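Local coordinates for GTP-binding protein (Sulfolobus solfataricus P2, PDB 2QTF) that binds and hydrolyses GTP specifically and associates with the 50S ribosomal subunit, where it may act in protein synthesis or ribosome biogenesis, at residues A[278-282]-A[319-324]; A[327-331]-A[347-351]. All blocks are in the same frame, centred on the assembly; numbering follows the deposited sequence.

Interaction 1. Residues A[278-282]-A[319-324]; sequences LQSSF and LSKELY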
loop_
_atom_site.group_PDB
_atom_site.type_symbol
_atom_site.label_atom_id
_atom_site.label_comp_id
_atom_site.label_asym_id
_atom_site.label_seq_id
_atom_site.Cartn_x
_atom_site.Cartn_y
_atom_site.Cartn_z
ATOM N N LEU A 278 -15.670 0.830 -6.128
ATOM C CA LEU A 278 -16.516 0.340 -5.032
ATOM C C LEU A 278 -16.834 -1.067 -5.158
ATOM O O LEU A 278 -16.778 -1.805 -4.209
ATOM C CB LEU A 278 -17.843 1.158 -4.934
ATOM C CG LEU A 278 -17.856 2.550 -4.290
ATOM C CD1 LEU A 278 -19.239 3.079 -4.505
ATOM C CD2 LEU A 278 -17.658 2.456 -2.749
ATOM N N GLN A 279 -17.233 -1.508 -6.343
ATOM C CA GLN A 279 -17.482 -2.946 -6.436
ATOM C C GLN A 279 -16.227 -3.766 -6.141
ATOM O O GLN A 279 -16.336 -4.731 -5.419
ATOM C CB GLN A 279 -18.111 -3.349 -7.823
ATOM C CG GLN A 279 -19.566 -2.919 -7.980
ATOM C CD GLN A 279 -19.952 -2.878 -9.430
ATOM O OE1 GLN A 279 -19.063 -2.770 -10.315
ATOM N NE2 GLN A 279 -21.296 -2.918 -9.698
ATOM N N SER A 280 -15.058 -3.400 -6.638
ATOM C CA SER A 280 -13.842 -4.210 -6.231
ATOM C C SER A 280 -13.500 -4.063 -4.784
ATOM O O SER A 280 -13.009 -5.001 -4.197
ATOM C CB SER A 280 -12.496 -3.813 -6.958
ATOM O OG SER A 280 -12.793 -3.603 -8.339
ATOM N N SER A 281 -13.589 -2.831 -4.234
ATOM C CA SER A 281 -13.223 -2.629 -2.772
ATOM C C SER A 281 -14.008 -3.597 -1.930
ATOM O O SER A 281 -13.456 -4.304 -1.044
ATOM C CB SER A 281 -13.504 -1.179 -2.324
ATOM O OG SER A 281 -12.695 -0.295 -3.066
ATOM N N PHE A 282 -15.327 -3.639 -2.157
ATOM C CA PHE A 282 -16.167 -4.554 -1.335
ATOM C C PHE A 282 -16.008 -6.023 -1.644
ATOM O O PHE A 282 -16.086 -6.875 -0.745
ATOM C CB PHE A 282 -17.682 -4.113 -1.426
ATOM C CG PHE A 282 -17.992 -2.829 -0.628
ATOM C CD1 PHE A 282 -17.881 -2.848 0.773
ATOM C CD2 PHE A 282 -18.267 -1.640 -1.273
ATOM C CE1 PHE A 282 -18.103 -1.681 1.553
ATOM C CE2 PHE A 282 -18.486 -0.463 -0.507
ATOM C CZ PHE A 282 -18.444 -0.501 0.910
ATOM N N LEU A 319 -24.795 2.653 -3.641
ATOM C CA LEU A 319 -24.088 1.406 -4.041
ATOM C C LEU A 319 -23.423 0.693 -2.871
ATOM O O LEU A 319 -23.491 -0.569 -2.724
ATOM C CB LEU A 319 -23.154 1.666 -5.226
ATOM C CG LEU A 319 -22.357 0.503 -5.876
ATOM C CD1 LEU A 319 -23.274 -0.694 -6.333
ATOM C CD2 LEU A 319 -21.445 0.962 -6.972
ATOM N N SER A 320 -22.782 1.480 -1.983
ATOM C CA SER A 320 -22.123 0.897 -0.824
ATOM C C SER A 320 -23.134 0.088 0.012
ATOM O O SER A 320 -22.844 -1.045 0.489
ATOM C CB SER A 320 -21.465 2.030 0.030
ATOM O OG SER A 320 -20.488 2.761 -0.787
ATOM N N LYS A 321 -24.337 0.650 0.206
ATOM C CA LYS A 321 -25.339 -0.087 1.032
ATOM C C LYS A 321 -25.923 -1.254 0.263
ATOM O O LYS A 321 -26.342 -2.253 0.892
ATOM C CB LYS A 321 -26.493 0.816 1.527
ATOM C CG LYS A 321 -26.032 1.824 2.594
ATOM C CD LYS A 321 -27.034 3.009 2.865
ATOM C CE LYS A 321 -26.560 3.816 4.070
ATOM N NZ LYS A 321 -27.467 4.988 4.402
ATOM N N GLU A 322 -25.955 -1.168 -1.063
ATOM C CA GLU A 322 -26.287 -2.390 -1.809
ATOM C C GLU A 322 -25.241 -3.504 -1.664
ATOM O O GLU A 322 -25.589 -4.696 -1.690
ATOM C CB GLU A 322 -26.482 -2.093 -3.274
ATOM C CG GLU A 322 -27.798 -1.386 -3.515
ATOM C CD GLU A 322 -28.002 -1.082 -4.989
ATOM O OE1 GLU A 322 -28.924 -0.281 -5.326
ATOM O OE2 GLU A 322 -27.220 -1.636 -5.805
ATOM N N LEU A 323 -23.959 -3.131 -1.548
ATOM C CA LEU A 323 -22.888 -4.113 -1.501
ATOM C C LEU A 323 -22.553 -4.643 -0.163
ATOM O O LEU A 323 -21.983 -5.729 -0.071
ATOM C CB LEU A 323 -21.606 -3.602 -2.190
ATOM C CG LEU A 323 -21.819 -3.179 -3.634
ATOM C CD1 LEU A 323 -20.723 -2.241 -4.149
ATOM C CD2 LEU A 323 -21.902 -4.426 -4.525
ATOM N N TYR A 324 -22.857 -3.906 0.909
ATOM C CA TYR A 324 -22.359 -4.302 2.219
ATOM C C TYR A 324 -23.305 -3.782 3.334
ATOM O O TYR A 324 -23.848 -2.660 3.247
ATOM C CB TYR A 324 -20.901 -3.754 2.393
ATOM C CG TYR A 324 -20.237 -4.100 3.700
ATOM C CD1 TYR A 324 -19.430 -5.265 3.827
ATOM C CD2 TYR A 324 -20.383 -3.268 4.815
ATOM C CE1 TYR A 324 -18.836 -5.589 5.061
ATOM C CE2 TYR A 324 -19.818 -3.586 6.021
ATOM C CZ TYR A 324 -19.043 -4.737 6.140
ATOM O OH TYR A 324 -18.464 -5.038 7.335
#
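Two neighbouring helices of the GTPase domain, 271-288 and 309-323, meet where Phe282 packs against the end of the second helix, touching Ser320 and Leu323 there and Tyr324 just beyond it. The axes of the short segments approach to 10.2 Å at a signed crossing angle of -33°, so their N-to-C directions run roughly alike. Phe282 CD1 lies 3.5 Å from Tyr324 CB. That methylene approaches obliquely, and the tyrosine ring beyond it is nearly parallel to the phenylalanine, with the planes at 23°. The offset of 5.7 Å between centroids leaves little ring-on-ring stacking. A chi1 of -179°, which sets Tyr324 CG opposite the backbone N, carries the ring on past Phe282, its end leading away from segment 278-282, and OH is hydrogen-bonded to Lys293 O. Leu323 touches the phenylalanine obliquely too, CD1 to Phe282 CD2 at 3.8 Å.

Both helices are the connections of consecutive beta-alpha-beta units in the P-loop GTPase fold, linking strand 260-266 to 295-300 and 295-300 to 327-332. Phe282 also reaches the sheet beneath, touching Leu263, Ile295 and Ile327. Replacing Phe282 by alanine removes the ring and would probably open a gap between the two helices and the sheet, leaving Tyr324 CB and Leu323 CD1 without their aromatic partner.

Ser320 OG sits at the ring edge, near its plane, 3.8 Å from Phe282 CE2. It is also 3.5 Å from Leu278 CD2; this hydroxyl is hydrogen-bonded within its own helix to Val316 O. One turn before Phe282 and Leu323, the side chains of Leu278 and Leu319 run alongside one another, pointing opposite ways, CD1 to CD2 at 3.9 Å. At the more exposed margin, the aliphatic Gln279 CG lies against Leu323 CD1 at 4.1 Å.

Interaction 2. Residues A[327-331]-A[347-351]; sequences IFDVI and KIYQL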
loop_
_atom_site.group_PDB
_atom_site.type_symbol
_atom_site.label_atom_id
_atom_site.label_comp_id
_atom_site.label_asym_id
_atom_site.label_seq_id
_atom_site.Cartn_x
_atom_site.Cartn_y
_atom_site.Cartn_z
ATOM N N ILE A 327 -23.016 -0.390 6.721
ATOM C CA ILE A 327 -22.391 0.861 6.365
ATOM C C ILE A 327 -22.756 1.842 7.539
ATOM O O ILE A 327 -23.951 2.137 7.791
ATOM C CB ILE A 327 -22.931 1.362 5.029
ATOM C CG1 ILE A 327 -22.461 0.466 3.879
ATOM C CG2 ILE A 327 -22.389 2.766 4.631
ATOM C CD1 ILE A 327 -20.885 0.434 3.529
ATOM N N PHE A 328 -21.742 2.360 8.194
ATOM C CA PHE A 328 -21.935 3.405 9.251
ATOM C C PHE A 328 -22.402 4.714 8.665
ATOM O O PHE A 328 -23.392 5.303 9.078
ATOM C CB PHE A 328 -20.659 3.565 10.047
ATOM C CG PHE A 328 -20.825 4.477 11.193
ATOM C CD1 PHE A 328 -21.514 4.037 12.336
ATOM C CD2 PHE A 328 -20.351 5.808 11.128
ATOM C CE1 PHE A 328 -21.727 4.909 13.400
ATOM C CE2 PHE A 328 -20.554 6.706 12.215
ATOM C CZ PHE A 328 -21.267 6.249 13.320
ATOM N N ASP A 329 -21.684 5.213 7.671
ATOM C CA ASP A 329 -22.098 6.399 6.988
ATOM C C ASP A 329 -21.223 6.597 5.798
ATOM O O ASP A 329 -20.242 5.870 5.637
ATOM C CB ASP A 329 -21.894 7.624 7.915
ATOM C CG ASP A 329 -22.931 8.739 7.617
ATOM O OD1 ASP A 329 -23.511 8.704 6.501
ATOM O OD2 ASP A 329 -23.166 9.586 8.498
ATOM N N VAL A 330 -21.586 7.563 4.967
ATOM C CA VAL A 330 -20.860 7.950 3.759
ATOM C C VAL A 330 -20.705 9.466 3.801
ATOM O O VAL A 330 -21.753 10.163 3.806
ATOM C CB VAL A 330 -21.634 7.490 2.438
ATOM C CG1 VAL A 330 -20.816 7.828 1.240
ATOM C CG2 VAL A 330 -21.808 5.955 2.386
ATOM N N ILE A 331 -19.461 9.986 3.896
ATOM C CA ILE A 331 -19.210 11.452 3.963
ATOM C C ILE A 331 -18.221 11.920 2.894
ATOM O O ILE A 331 -17.320 11.208 2.541
ATOM C CB ILE A 331 -18.785 11.908 5.389
ATOM C CG1 ILE A 331 -17.481 11.185 5.793
ATOM C CG2 ILE A 331 -19.921 11.372 6.365
ATOM C CD1 ILE A 331 -16.868 11.527 7.197
ATOM N N LYS A 347 -17.946 11.947 13.156
ATOM C CA LYS A 347 -18.409 10.576 12.800
ATOM C C LYS A 347 -17.514 9.468 13.393
ATOM O O LYS A 347 -18.032 8.471 13.852
ATOM C CB LYS A 347 -18.481 10.394 11.290
ATOM C CG LYS A 347 -19.520 11.310 10.675
ATOM C CD LYS A 347 -20.928 10.733 11.015
ATOM C CE LYS A 347 -22.034 11.747 10.542
ATOM N NZ LYS A 347 -23.211 10.922 10.750
ATOM N N ILE A 348 -16.225 9.679 13.458
ATOM C CA ILE A 348 -15.344 8.730 14.157
ATOM C C ILE A 348 -15.630 8.604 15.638
ATOM O O ILE A 348 -15.744 7.504 16.194
ATOM C CB ILE A 348 -13.896 9.126 13.938
ATOM C CG1 ILE A 348 -13.543 8.782 12.441
ATOM C CG2 ILE A 348 -12.992 8.311 14.863
ATOM C CD1 ILE A 348 -12.261 9.441 12.044
ATOM N N TYR A 349 -15.842 9.753 16.287
ATOM C CA TYR A 349 -16.361 9.715 17.665
ATOM C C TYR A 349 -17.687 8.930 17.771
ATOM O O TYR A 349 -17.905 8.108 18.676
ATOM C CB TYR A 349 -16.569 11.179 18.251
ATOM C CG TYR A 349 -16.985 11.105 19.714
ATOM C CD1 TYR A 349 -16.017 10.800 20.713
ATOM C CD2 TYR A 349 -18.283 11.338 20.088
ATOM C CE1 TYR A 349 -16.381 10.726 22.071
ATOM C CE2 TYR A 349 -18.683 11.279 21.450
ATOM C CZ TYR A 349 -17.726 10.974 22.418
ATOM O OH TYR A 349 -18.109 10.896 23.727
ATOM N N GLN A 350 -18.618 9.176 16.893
ATOM C CA GLN A 350 -19.902 8.515 17.050
ATOM C C GLN A 350 -19.740 7.012 16.803
ATOM O O GLN A 350 -20.402 6.188 17.403
ATOM C CB GLN A 350 -20.900 9.011 16.018
ATOM C CG GLN A 350 -21.489 10.459 16.154
ATOM C CD GLN A 350 -22.104 10.981 14.795
ATOM O OE1 GLN A 350 -22.715 10.191 14.023
ATOM N NE2 GLN A 350 -21.904 12.290 14.500
ATOM N N LEU A 351 -18.853 6.647 15.873
ATOM C CA LEU A 351 -18.594 5.197 15.611
ATOM C C LEU A 351 -17.977 4.592 16.861
ATOM O O LEU A 351 -18.349 3.505 17.290
ATOM C CB LEU A 351 -17.628 5.093 14.406
ATOM C CG LEU A 351 -17.084 3.712 13.960
ATOM C CD1 LEU A 351 -18.229 2.705 13.803
ATOM C CD2 LEU A 351 -16.381 4.074 12.551
#
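The Phe328 ring has Leu351 over one face and Gln350 at its edge. Leu351 CB stands 4.0 Å from the ring centroid and 14° off the normal, which identifies a CH-pi contact. On the same residue, CD1 extends the cover toward the ring's root, 3.8 Å from Phe328 CD1. Gln350 CB lies in the ring plane, 3.9 Å from Phe328 CZ. Lys347 O comes near the ring obliquely while accepting the helical bond from Leu351 N, so the aromatic group rests against one complete helical turn.

The second flat group, the Asp329 carboxylate, is gripped at both oxygens. Lys347 NZ donates to Asp329 OD2 at 2.6 Å, almost in line with the C-O bond, in a short salt bridge. The anti side of OD1 is taken by the amide of the next residue, Val330 N to Asp329 OD1 at 2.7 Å, with the donor tilted out of the carboxylate plane; together the two bonds should limit rotation of the group. A bend at chi2 (-74°) turns the otherwise extended lysine chain toward the strand, and a weak bond from Lys347 NZ to Gln350 OE1 at 3.4 Å adds a second partner. Ile331 CG2 touches the aliphatic part of this lysine at CG, 4.3 Å away.

The axes of the strand and helix segments approach to 9.8 Å, with their N-to-C directions at 177°, essentially antiparallel. This is the geometry of a beta-alpha unit at the sheet margin, here the outermost strand 327-332 and the C-terminal helix 341-355 of the Hflx-type GTPase domain.

How the interactions relate
Followed from the N terminus, the chain passes through helix 271-288, strand 295-300 and helix 309-323, and interaction 1 closes this excursion of 36 intervening residues. The turn after Tyr324 leads directly into strand 327-332, where interaction 2 opens; it closes 15 residues further on, in helix 341-355. The two loops are thus in series, neither nested nor crossed. Their centres lie about 16 Å apart, yet they touch at Ile327, whose CD1 is 3.7 Å from Phe282 CZ. Ile327 also packs on Ser320 and Lys321, whereas Phe328 turns to helix 341-355, so the edge strand joins helices packed on opposite sides of the sheet.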